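Local coordinates for phospholipase C-beta (PLC-beta) (Sepia officinalis, PDB 3QR0), which belongs to the phospholipase C-beta family and joins PH, EF-hand-like, TIM-barrel and C2 regions in a single calcium-binding chain, at residues 232-235 and 236-239; 252-255 and 256-260; 303-306 and 307-310. All coordinates share one frame; numbering follows the deposited sequence.

Contact 1. Residues 232-235 and 236-239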
ATOM      1  N   GLU A 232       2.953 -26.694 -19.861  1.00 35.22           N
ATOM      2  CA  GLU A 232       2.998 -28.077 -20.339  1.00 36.17           C
ATOM      3  C   GLU A 232       3.490 -29.036 -19.251  1.00 35.56           C
ATOM      4  O   GLU A 232       2.826 -30.028 -18.939  1.00 35.40           O
ATOM      5  CB  GLU A 232       3.892 -28.188 -21.584  1.00 37.45           C
ATOM      6  CG  GLU A 232       3.908 -29.566 -22.249  1.00 40.31           C
ATOM      7  CD  GLU A 232       2.553 -29.975 -22.806  1.00 43.82           C
ATOM      8  OE1 GLU A 232       1.942 -29.174 -23.554  1.00 46.56           O
ATOM      9  OE2 GLU A 232       2.101 -31.102 -22.503  1.00 46.55           O
ATOM     10  N   GLY A 233       4.655 -28.740 -18.685  1.00 34.75           N
ATOM     11  CA  GLY A 233       5.202 -29.533 -17.590  1.00 34.33           C
ATOM     12  C   GLY A 233       4.300 -29.544 -16.366  1.00 33.32           C
ATOM     13  O   GLY A 233       4.142 -30.574 -15.716  1.00 33.30           O
ATOM     14  N   ILE A 234       3.697 -28.400 -16.054  1.00 32.22           N
ATOM     15  CA  ILE A 234       2.790 -28.302 -14.904  1.00 31.57           C
ATOM     16  C   ILE A 234       1.510 -29.112 -15.143  1.00 31.93           C
ATOM     17  O   ILE A 234       1.022 -29.798 -14.247  1.00 31.38           O
ATOM     18  CB  ILE A 234       2.447 -26.834 -14.576  1.00 30.83           C
ATOM     19  CG1 ILE A 234       3.688 -26.109 -14.045  1.00 30.50           C
ATOM     20  CG2 ILE A 234       1.314 -26.757 -13.560  1.00 30.04           C
ATOM     21  CD1 ILE A 234       3.537 -24.597 -13.984  1.00 28.80           C
ATOM     22  N   PHE A 235       0.982 -29.038 -16.360  1.00 32.39           N
ATOM     23  CA  PHE A 235      -0.185 -29.830 -16.741  1.00 33.05           C
ATOM     24  C   PHE A 235       0.096 -31.336 -16.625  1.00 34.00           C
ATOM     25  O   PHE A 235      -0.720 -32.084 -16.088  1.00 33.81           O
ATOM     26  CB  PHE A 235      -0.620 -29.470 -18.162  1.00 33.30           C
ATOM     27  CG  PHE A 235      -1.896 -30.124 -18.582  1.00 34.11           C
ATOM     28  CD1 PHE A 235      -3.110 -29.700 -18.056  1.00 33.92           C
ATOM     29  CD2 PHE A 235      -1.891 -31.165 -19.502  1.00 35.19           C
ATOM     30  CE1 PHE A 235      -4.297 -30.302 -18.444  1.00 34.54           C
ATOM     31  CE2 PHE A 235      -3.075 -31.767 -19.892  1.00 36.07           C
ATOM     32  CZ  PHE A 235      -4.279 -31.332 -19.357  1.00 35.15           C
ATOM     33  N   LYS A 236       1.255 -31.766 -17.116  1.00 34.89           N
ATOM     34  CA  LYS A 236       1.685 -33.164 -17.008  1.00 36.14           C
ATOM     35  C   LYS A 236       1.749 -33.617 -15.545  1.00 35.97           C
ATOM     36  O   LYS A 236       1.291 -34.707 -15.199  1.00 36.24           O
ATOM     37  CB  LYS A 236       3.055 -33.340 -17.675  1.00 36.85           C
ATOM     38  CG  LYS A 236       3.598 -34.768 -17.664  1.00 38.74           C
ATOM     39  CD  LYS A 236       4.878 -34.871 -18.482  1.00 40.65           C
ATOM     40  CE  LYS A 236       5.395 -36.301 -18.553  1.00 42.30           C
ATOM     41  NZ  LYS A 236       5.894 -36.780 -17.236  1.00 43.06           N
ATOM     42  N   GLU A 237       2.318 -32.760 -14.701  1.00 35.56           N
ATOM     43  CA  GLU A 237       2.419 -32.985 -13.258  1.00 35.60           C
ATOM     44  C   GLU A 237       1.043 -33.187 -12.608  1.00 34.90           C
ATOM     45  O   GLU A 237       0.819 -34.193 -11.930  1.00 34.91           O
ATOM     46  CB  GLU A 237       3.148 -31.794 -12.613  1.00 35.32           C
ATOM     47  CG  GLU A 237       3.331 -31.841 -11.088  1.00 36.73           C
ATOM     48  CD  GLU A 237       3.860 -30.518 -10.520  1.00 38.12           C
ATOM     49  OE1 GLU A 237       3.332 -29.450 -10.880  1.00 39.89           O
ATOM     50  OE2 GLU A 237       4.796 -30.540  -9.696  1.00 41.63           O
ATOM     51  N   LEU A 238       0.128 -32.240 -12.825  1.00 33.78           N
ATOM     52  CA  LEU A 238      -1.187 -32.273 -12.163  1.00 33.29           C
ATOM     53  C   LEU A 238      -2.125 -33.344 -12.717  1.00 33.80           C
ATOM     54  O   LEU A 238      -2.999 -33.830 -11.998  1.00 33.53           O
ATOM     55  CB  LEU A 238      -1.874 -30.904 -12.241  1.00 32.46           C
ATOM     56  CG  LEU A 238      -1.109 -29.731 -11.620  1.00 31.92           C
ATOM     57  CD1 LEU A 238      -1.989 -28.483 -11.578  1.00 31.33           C
ATOM     58  CD2 LEU A 238      -0.592 -30.076 -10.230  1.00 31.91           C
ATOM     59  N   SER A 239      -1.947 -33.704 -13.987  1.00 34.21           N
ATOM     60  CA  SER A 239      -2.750 -34.755 -14.616  1.00 35.01           C
ATOM     61  C   SER A 239      -2.179 -36.157 -14.381  1.00 36.05           C
ATOM     62  O   SER A 239      -2.761 -37.144 -14.834  1.00 36.49           O
ATOM     63  CB  SER A 239      -2.849 -34.513 -16.123  1.00 35.28           C
ATOM     64  OG  SER A 239      -1.578 -34.623 -16.746  1.00 35.05           O
TER
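The phenyl ring of Phe-235 is met obliquely by Ser-239 OG of the following turn, 4.4 Å from its CD2, and by the adjoining peptide nitrogen, Lys-236 N, 4.0 Å from Phe-235 CD2. Elsewhere the ring packs against Ile-245 of strand 245-246 and against Lys-299 and Leu-302 of helix 299-307. This is the C-terminal end of helix 230-238, in the EF-hand-like region of the protein. Because chi1 of Phe-235 is -174°, CG lies opposite the backbone N and the ring extends to the side of the helix that bears those neighbours.

Regular i to i+4 bonds run through the turns: Lys-236 N to Glu-232 O at 3.0 Å, and Leu-238 N to Ile-234 O at 3.0 Å. On the buried side one apolar pair spans a turn, Ile-234 CG2 resting 4.2 Å from Leu-238 CD1. The acidic side chains find their partners outside this turn. Glu-232 makes a salt bridge with Lys-299, and Glu-237 OE1 is hydrogen-bonded to Tyr-745 OH, which ties the helix to a loop far along the chain.

At the last turn Ser-239 folds its hydroxyl back over the helix end, and Phe-235 O is gripped twice by this one residue. Ser-239 OG donates at 2.8 Å and Ser-239 N at 2.9 Å, and the two donors reach Phe-235 O from opposite faces of its carbonyl plane.

Contact 2. Residues 252-255 and 256-260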
ATOM      1  N   ASP A 252      -7.833 -32.425  -5.565  1.00 26.81           N
ATOM      2  CA  ASP A 252      -6.622 -32.685  -4.792  1.00 27.06           C
ATOM      3  C   ASP A 252      -5.564 -31.607  -5.021  1.00 26.18           C
ATOM      4  O   ASP A 252      -4.869 -31.223  -4.085  1.00 25.39           O
ATOM      5  CB  ASP A 252      -6.077 -34.080  -5.103  1.00 28.04           C
ATOM      6  CG  ASP A 252      -6.980 -35.186  -4.577  1.00 29.99           C
ATOM      7  OD1 ASP A 252      -6.762 -36.361  -4.936  1.00 33.79           O
ATOM      8  OD2 ASP A 252      -7.915 -34.888  -3.801  1.00 32.16           O
ATOM      9  N   PHE A 253      -5.465 -31.101  -6.251  1.00 25.87           N
ATOM     10  CA  PHE A 253      -4.594 -29.963  -6.542  1.00 25.52           C
ATOM     11  C   PHE A 253      -4.979 -28.755  -5.680  1.00 24.80           C
ATOM     12  O   PHE A 253      -4.130 -28.160  -5.018  1.00 24.38           O
ATOM     13  CB  PHE A 253      -4.661 -29.616  -8.035  1.00 25.52           C
ATOM     14  CG  PHE A 253      -4.029 -28.302  -8.397  1.00 24.99           C
ATOM     15  CD1 PHE A 253      -2.670 -28.096  -8.234  1.00 24.85           C
ATOM     16  CD2 PHE A 253      -4.791 -27.282  -8.948  1.00 25.27           C
ATOM     17  CE1 PHE A 253      -2.092 -26.889  -8.582  1.00 24.47           C
ATOM     18  CE2 PHE A 253      -4.215 -26.077  -9.302  1.00 24.23           C
ATOM     19  CZ  PHE A 253      -2.864 -25.880  -9.121  1.00 24.48           C
ATOM     20  N   LEU A 254      -6.263 -28.409  -5.677  1.00 24.96           N
ATOM     21  CA  LEU A 254      -6.746 -27.269  -4.898  1.00 24.45           C
ATOM     22  C   LEU A 254      -6.580 -27.473  -3.391  1.00 24.74           C
ATOM     23  O   LEU A 254      -6.217 -26.535  -2.675  1.00 24.27           O
ATOM     24  CB  LEU A 254      -8.214 -26.969  -5.225  1.00 24.43           C
ATOM     25  CG  LEU A 254      -8.507 -26.487  -6.651  1.00 24.66           C
ATOM     26  CD1 LEU A 254     -10.015 -26.360  -6.887  1.00 25.22           C
ATOM     27  CD2 LEU A 254      -7.820 -25.184  -6.921  1.00 23.56           C
ATOM     28  N   ASN A 255      -6.843 -28.690  -2.915  1.00 25.37           N
ATOM     29  CA  ASN A 255      -6.808 -28.982  -1.481  1.00 25.91           C
ATOM     30  C   ASN A 255      -5.412 -29.324  -0.930  1.00 26.66           C
ATOM     31  O   ASN A 255      -5.193 -29.202   0.274  1.00 26.29           O
ATOM     32  CB  ASN A 255      -7.784 -30.117  -1.141  1.00 26.43           C
ATOM     33  CG  ASN A 255      -9.251 -29.708  -1.283  1.00 26.28           C
ATOM     34  OD1 ASN A 255      -9.593 -28.525  -1.240  1.00 26.13           O
ATOM     35  ND2 ASN A 255     -10.123 -30.697  -1.439  1.00 26.46           N
ATOM     36  N   ASP A 256      -4.487 -29.758  -1.790  1.00 27.64           N
ATOM     37  CA  ASP A 256      -3.149 -30.189  -1.346  1.00 28.75           C
ATOM     38  C   ASP A 256      -2.077 -29.158  -1.670  1.00 29.03           C
ATOM     39  O   ASP A 256      -1.362 -28.711  -0.778  1.00 30.39           O
ATOM     40  CB  ASP A 256      -2.750 -31.540  -1.968  1.00 29.40           C
ATOM     41  CG  ASP A 256      -3.636 -32.697  -1.506  1.00 30.46           C
ATOM     42  OD1 ASP A 256      -4.120 -32.657  -0.355  1.00 31.92           O
ATOM     43  OD2 ASP A 256      -3.832 -33.657  -2.288  1.00 29.10           O
ATOM     44  N   MET A 257      -1.961 -28.777  -2.938  1.00 29.22           N
ATOM     45  CA  MET A 257      -0.886 -27.882  -3.374  1.00 28.95           C
ATOM     46  C   MET A 257      -1.220 -26.397  -3.217  1.00 27.72           C
ATOM     47  O   MET A 257      -0.365 -25.608  -2.817  1.00 27.09           O
ATOM     48  CB  MET A 257      -0.512 -28.161  -4.831  1.00 29.59           C
ATOM     49  CG  MET A 257       0.691 -27.352  -5.304  1.00 30.47           C
ATOM     50  SD  MET A 257       1.165 -27.694  -6.998  1.00 34.50           S
ATOM     51  CE  MET A 257       1.682 -29.406  -6.897  1.00 34.32           C
ATOM     52  N   GLN A 258      -2.452 -26.015  -3.546  1.00 27.33           N
ATOM     53  CA  GLN A 258      -2.856 -24.613  -3.510  1.00 26.60           C
ATOM     54  C   GLN A 258      -3.307 -24.145  -2.123  1.00 26.77           C
ATOM     55  O   GLN A 258      -3.647 -22.978  -1.949  1.00 25.79           O
ATOM     56  CB  GLN A 258      -3.979 -24.356  -4.517  1.00 26.34           C
ATOM     57  CG  GLN A 258      -3.623 -24.727  -5.951  1.00 26.40           C
ATOM     58  CD  GLN A 258      -2.475 -23.905  -6.494  1.00 24.77           C
ATOM     59  OE1 GLN A 258      -1.352 -24.393  -6.606  1.00 24.47           O
ATOM     60  NE2 GLN A 258      -2.750 -22.650  -6.834  1.00 22.24           N
ATOM     61  N   ARG A 259      -3.300 -25.052  -1.150  1.00 27.64           N
ATOM     62  CA  ARG A 259      -3.839 -24.790   0.178  1.00 28.27           C
ATOM     63  C   ARG A 259      -2.763 -25.005   1.230  1.00 28.94           C
ATOM     64  O   ARG A 259      -2.061 -26.015   1.198  1.00 29.16           O
ATOM     65  CB  ARG A 259      -5.007 -25.742   0.456  1.00 28.66           C
ATOM     66  CG  ARG A 259      -5.656 -25.553   1.816  1.00 28.63           C
ATOM     67  CD  ARG A 259      -6.612 -26.667   2.156  1.00 29.64           C
ATOM     68  NE  ARG A 259      -7.171 -26.479   3.494  1.00 30.41           N
ATOM     69  CZ  ARG A 259      -8.321 -25.867   3.777  1.00 31.77           C
ATOM     70  NH1 ARG A 259      -9.098 -25.370   2.816  1.00 31.34           N
ATOM     71  NH2 ARG A 259      -8.708 -25.762   5.043  1.00 32.86           N
ATOM     72  N   HIS A 260      -2.650 -24.066   2.172  1.00 29.59           N
ATOM     73  CA  HIS A 260      -1.728 -24.217   3.294  1.00 30.60           C
ATOM     74  C   HIS A 260      -2.166 -25.429   4.115  1.00 31.95           C
ATOM     75  O   HIS A 260      -3.314 -25.488   4.555  1.00 32.12           O
ATOM     76  CB  HIS A 260      -1.722 -22.960   4.172  1.00 30.33           C
ATOM     77  CG  HIS A 260      -0.533 -22.863   5.077  1.00 31.13           C
ATOM     78  ND1 HIS A 260      -0.309 -23.746   6.109  1.00 32.49           N
ATOM     79  CD2 HIS A 260       0.495 -21.982   5.107  1.00 31.87           C
ATOM     80  CE1 HIS A 260       0.809 -23.419   6.733  1.00 33.08           C
ATOM     81  NE2 HIS A 260       1.317 -22.353   6.143  1.00 32.39           N
TER
HETATM   82  O   HOH W   1      -9.002 -25.989  -0.150  1.00 23.16           O
HETATM   83  O   HOH W   2      -2.744 -28.622   1.994  1.00 37.42           O
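In Gln-258 a chi1 of -57° sets CG opposite the carbonyl carbon, and a bend at chi2 (-63°) lays the chain over the ring of Phe-253; Met-257, extended through chi1 and chi2, carries its sulfur to the edge of the same ring, the bend at chi3 turning only CE. Phe-253 is thus held from two directions. Gln-258 CG makes a CH-pi contact over one face, 3.7 Å from the ring centroid and displaced toward the rim, and its amide continues across CZ, tilted 23° from the ring plane. Met-257 SD sits in plane, 3.7 Å from Phe-253 CE1, a Met-aromatic contact.

Helix 247-257 ends in a wider pi-type turn: Phe-253 O accepts both Met-257 N and, 3.1 Å away, Gln-258 N, which brings Gln-258, five residues on, over the ring. On the outer side the carboxylates of Asp-252 and Asp-256 lie side by side, their OD2 atoms 4.5 Å apart, where like charges probably disfavour each other. A water bridges Asn-255 OD1 and Arg-259 NH1; Asn-255 OD1 also accepts Tyr-271 N, and Arg-259 NH1 donates to Phe-268 O.

Gln-258 spends its amide on Asn-311 OD1 and Tyr-745 N. Leu-254 packs on helix 299-307, Met-257 touches helix 230-238 and His-766 of strand 761-771, and the helix end is therefore wedged between EF-hand-like helices and a C2 strand.

Contact 3. Residues 303-306 and 307-310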
ATOM      1  N   LEU A 303      -4.568 -22.907 -17.303  1.00 26.19           N
ATOM      2  CA  LEU A 303      -3.970 -21.571 -17.361  1.00 25.72           C
ATOM      3  C   LEU A 303      -5.013 -20.502 -17.036  1.00 24.98           C
ATOM      4  O   LEU A 303      -4.725 -19.543 -16.319  1.00 23.73           O
ATOM      5  CB  LEU A 303      -3.350 -21.313 -18.741  1.00 26.43           C
ATOM      6  CG  LEU A 303      -2.623 -19.979 -18.945  1.00 26.60           C
ATOM      7  CD1 LEU A 303      -1.709 -19.643 -17.765  1.00 27.26           C
ATOM      8  CD2 LEU A 303      -1.832 -20.015 -20.245  1.00 28.99           C
ATOM      9  N   TYR A 304      -6.228 -20.686 -17.545  1.00 25.32           N
ATOM     10  CA  TYR A 304      -7.332 -19.766 -17.251  1.00 25.31           C
ATOM     11  C   TYR A 304      -7.577 -19.713 -15.737  1.00 24.41           C
ATOM     12  O   TYR A 304      -7.633 -18.634 -15.149  1.00 24.45           O
ATOM     13  CB  TYR A 304      -8.601 -20.207 -17.993  1.00 25.82           C
ATOM     14  CG  TYR A 304      -9.777 -19.262 -17.860  1.00 26.73           C
ATOM     15  CD1 TYR A 304     -10.055 -18.316 -18.846  1.00 27.84           C
ATOM     16  CD2 TYR A 304     -10.620 -19.323 -16.757  1.00 27.60           C
ATOM     17  CE1 TYR A 304     -11.141 -17.447 -18.727  1.00 28.22           C
ATOM     18  CE2 TYR A 304     -11.708 -18.455 -16.629  1.00 28.32           C
ATOM     19  CZ  TYR A 304     -11.962 -17.530 -17.617  1.00 28.79           C
ATOM     20  OH  TYR A 304     -13.037 -16.683 -17.482  1.00 31.56           O
ATOM     21  N   PHE A 305      -7.709 -20.877 -15.109  1.00 24.52           N
ATOM     22  CA  PHE A 305      -7.878 -20.942 -13.653  1.00 23.85           C
ATOM     23  C   PHE A 305      -6.753 -20.223 -12.918  1.00 23.26           C
ATOM     24  O   PHE A 305      -6.995 -19.445 -11.997  1.00 22.40           O
ATOM     25  CB  PHE A 305      -7.919 -22.384 -13.138  1.00 24.26           C
ATOM     26  CG  PHE A 305      -7.642 -22.484 -11.658  1.00 23.37           C
ATOM     27  CD1 PHE A 305      -8.608 -22.109 -10.739  1.00 22.99           C
ATOM     28  CD2 PHE A 305      -6.402 -22.896 -11.189  1.00 23.36           C
ATOM     29  CE1 PHE A 305      -8.357 -22.169  -9.380  1.00 22.69           C
ATOM     30  CE2 PHE A 305      -6.146 -22.960  -9.828  1.00 22.00           C
ATOM     31  CZ  PHE A 305      -7.119 -22.596  -8.927  1.00 22.25           C
ATOM     32  N   LEU A 306      -5.519 -20.516 -13.318  1.00 23.73           N
ATOM     33  CA  LEU A 306      -4.346 -20.010 -12.609  1.00 23.49           C
ATOM     34  C   LEU A 306      -4.301 -18.492 -12.607  1.00 23.19           C
ATOM     35  O   LEU A 306      -3.746 -17.893 -11.686  1.00 22.89           O
ATOM     36  CB  LEU A 306      -3.060 -20.569 -13.210  1.00 23.71           C
ATOM     37  CG  LEU A 306      -2.773 -22.057 -12.981  1.00 24.46           C
ATOM     38  CD1 LEU A 306      -1.610 -22.488 -13.868  1.00 24.47           C
ATOM     39  CD2 LEU A 306      -2.480 -22.343 -11.515  1.00 23.95           C
ATOM     40  N   MET A 307      -4.911 -17.888 -13.626  1.00 23.77           N
ATOM     41  CA  MET A 307      -4.948 -16.440 -13.786  1.00 23.89           C
ATOM     42  C   MET A 307      -6.220 -15.797 -13.246  1.00 23.79           C
ATOM     43  O   MET A 307      -6.287 -14.583 -13.185  1.00 23.44           O
ATOM     44  CB  MET A 307      -4.862 -16.079 -15.271  1.00 24.46           C
ATOM     45  CG  MET A 307      -3.560 -16.432 -15.953  1.00 25.53           C
ATOM     46  SD  MET A 307      -3.733 -16.323 -17.744  1.00 28.74           S
ATOM     47  CE  MET A 307      -4.028 -14.568 -17.972  1.00 28.47           C
ATOM     48  N   CYS A 308      -7.231 -16.593 -12.896  1.00 24.21           N
ATOM     49  CA  CYS A 308      -8.546 -16.041 -12.538  1.00 24.29           C
ATOM     50  C   CYS A 308      -8.651 -15.726 -11.051  1.00 23.80           C
ATOM     51  O   CYS A 308      -7.748 -16.035 -10.277  1.00 23.32           O
ATOM     52  CB  CYS A 308      -9.678 -16.976 -12.981  1.00 24.86           C
ATOM     53  SG  CYS A 308     -10.020 -18.363 -11.889  1.00 25.62           S
ATOM     54  N   GLU A 309      -9.760 -15.103 -10.658  1.00 24.29           N
ATOM     55  CA  GLU A 309      -9.969 -14.691  -9.266  1.00 24.24           C
ATOM     56  C   GLU A 309      -9.979 -15.857  -8.271  1.00 24.09           C
ATOM     57  O   GLU A 309      -9.587 -15.682  -7.120  1.00 23.55           O
ATOM     58  CB  GLU A 309     -11.262 -13.873  -9.117  1.00 24.81           C
ATOM     59  CG  GLU A 309     -11.170 -12.455  -9.674  1.00 25.97           C
ATOM     60  CD  GLU A 309      -9.937 -11.721  -9.172  1.00 27.14           C
ATOM     61  OE1 GLU A 309      -9.789 -11.569  -7.934  1.00 28.52           O
ATOM     62  OE2 GLU A 309      -9.107 -11.319 -10.020  1.00 27.54           O
ATOM     63  N   GLU A 310     -10.424 -17.033  -8.710  1.00 24.49           N
ATOM     64  CA  GLU A 310     -10.424 -18.221  -7.856  1.00 25.06           C
ATOM     65  C   GLU A 310      -9.023 -18.541  -7.326  1.00 24.54           C
ATOM     66  O   GLU A 310      -8.887 -19.060  -6.210  1.00 24.76           O
ATOM     67  CB  GLU A 310     -10.954 -19.435  -8.622  1.00 26.03           C
ATOM     68  CG  GLU A 310     -11.368 -20.607  -7.740  1.00 27.46           C
ATOM     69  CD  GLU A 310     -12.630 -20.326  -6.937  1.00 29.60           C
ATOM     70  OE1 GLU A 310     -13.552 -19.675  -7.479  1.00 29.71           O
ATOM     71  OE2 GLU A 310     -12.696 -20.761  -5.768  1.00 29.24           O
TER
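Phe-305 presents its ring edge to Glu-310, whose CG lies in the ring plane 3.8 Å from Phe-305 CE1, while the sulfur of Cys-308 approaches the same ring obliquely. The contact forms where helix 299-307 of the EF-hand-like region gives way to a loop and then to a short 3-10 turn, the chain crossing the helix end so that Cys-308 and Glu-310 border the Phe-305 ring.

The carboxylate of Glu-310 is turned only 22° from the plane of the Phe-305 ring, so the two flat groups are nearly coplanar rather than stacked. The aliphatic part of the glutamate does the touching, and its OE2 is taken by Tyr-271 OH. Cys-308 SG stands 5.2 Å from the centroid of the Phe-305 ring, well off its normal, in a Cys sulfur-aromatic contact. With chi1 at 81°, that sulfur lies between its own backbone N and carbonyl carbon and is directed back toward the helix. The CB of Cys-308 comes near Tyr-304, 4.4 Å from CE2. One residue back along the chain, Met-307 SD meets Leu-303 CD1 at 3.9 Å, the two side chains crossing at a slant; Met-307 then continues onto Leu-152, Phe-219 and Tyr-222 of two neighbouring helices.

Around this end, Tyr-304 and Phe-305 make edge-to-face ring contacts with Phe-219 and Phe-250 respectively. Met-307 N still makes the i to i+4 bond to Leu-303 O at 3.2 Å, with a weak one to Tyr-304 O. The next bond closes a tighter, i to i+3 turn: Cys-308 N reaches Phe-305 O at 3.0 Å from above the carbonyl plane, 67° out of it, and so not on a lone pair.

In the fold
Contact 2 lies between the other two and touches both. Its Phe-253 CE1 is 3.4 Å from Leu-238 CD1 of contact 1, and Leu-254 CD2 is 3.3 Å from Phe-305 CZ of contact 3, where the rings of Phe-253 and Phe-305 also meet. Contacts 1 and 3 do not touch; their nearest atoms are about 5 Å apart and their centres about 16 Å. Three helix ends thus share one hydrophobic cluster in the EF-hand-like region. A bound glycerol, probably from the crystallisation liquor, lies about 3 Å from the side chain of Gln-258 and about 4 Å from that of Phe-305. The calcium ligands Asn-339, Glu-368, Asp-370 and Glu-417 belong to the TIM-barrel part.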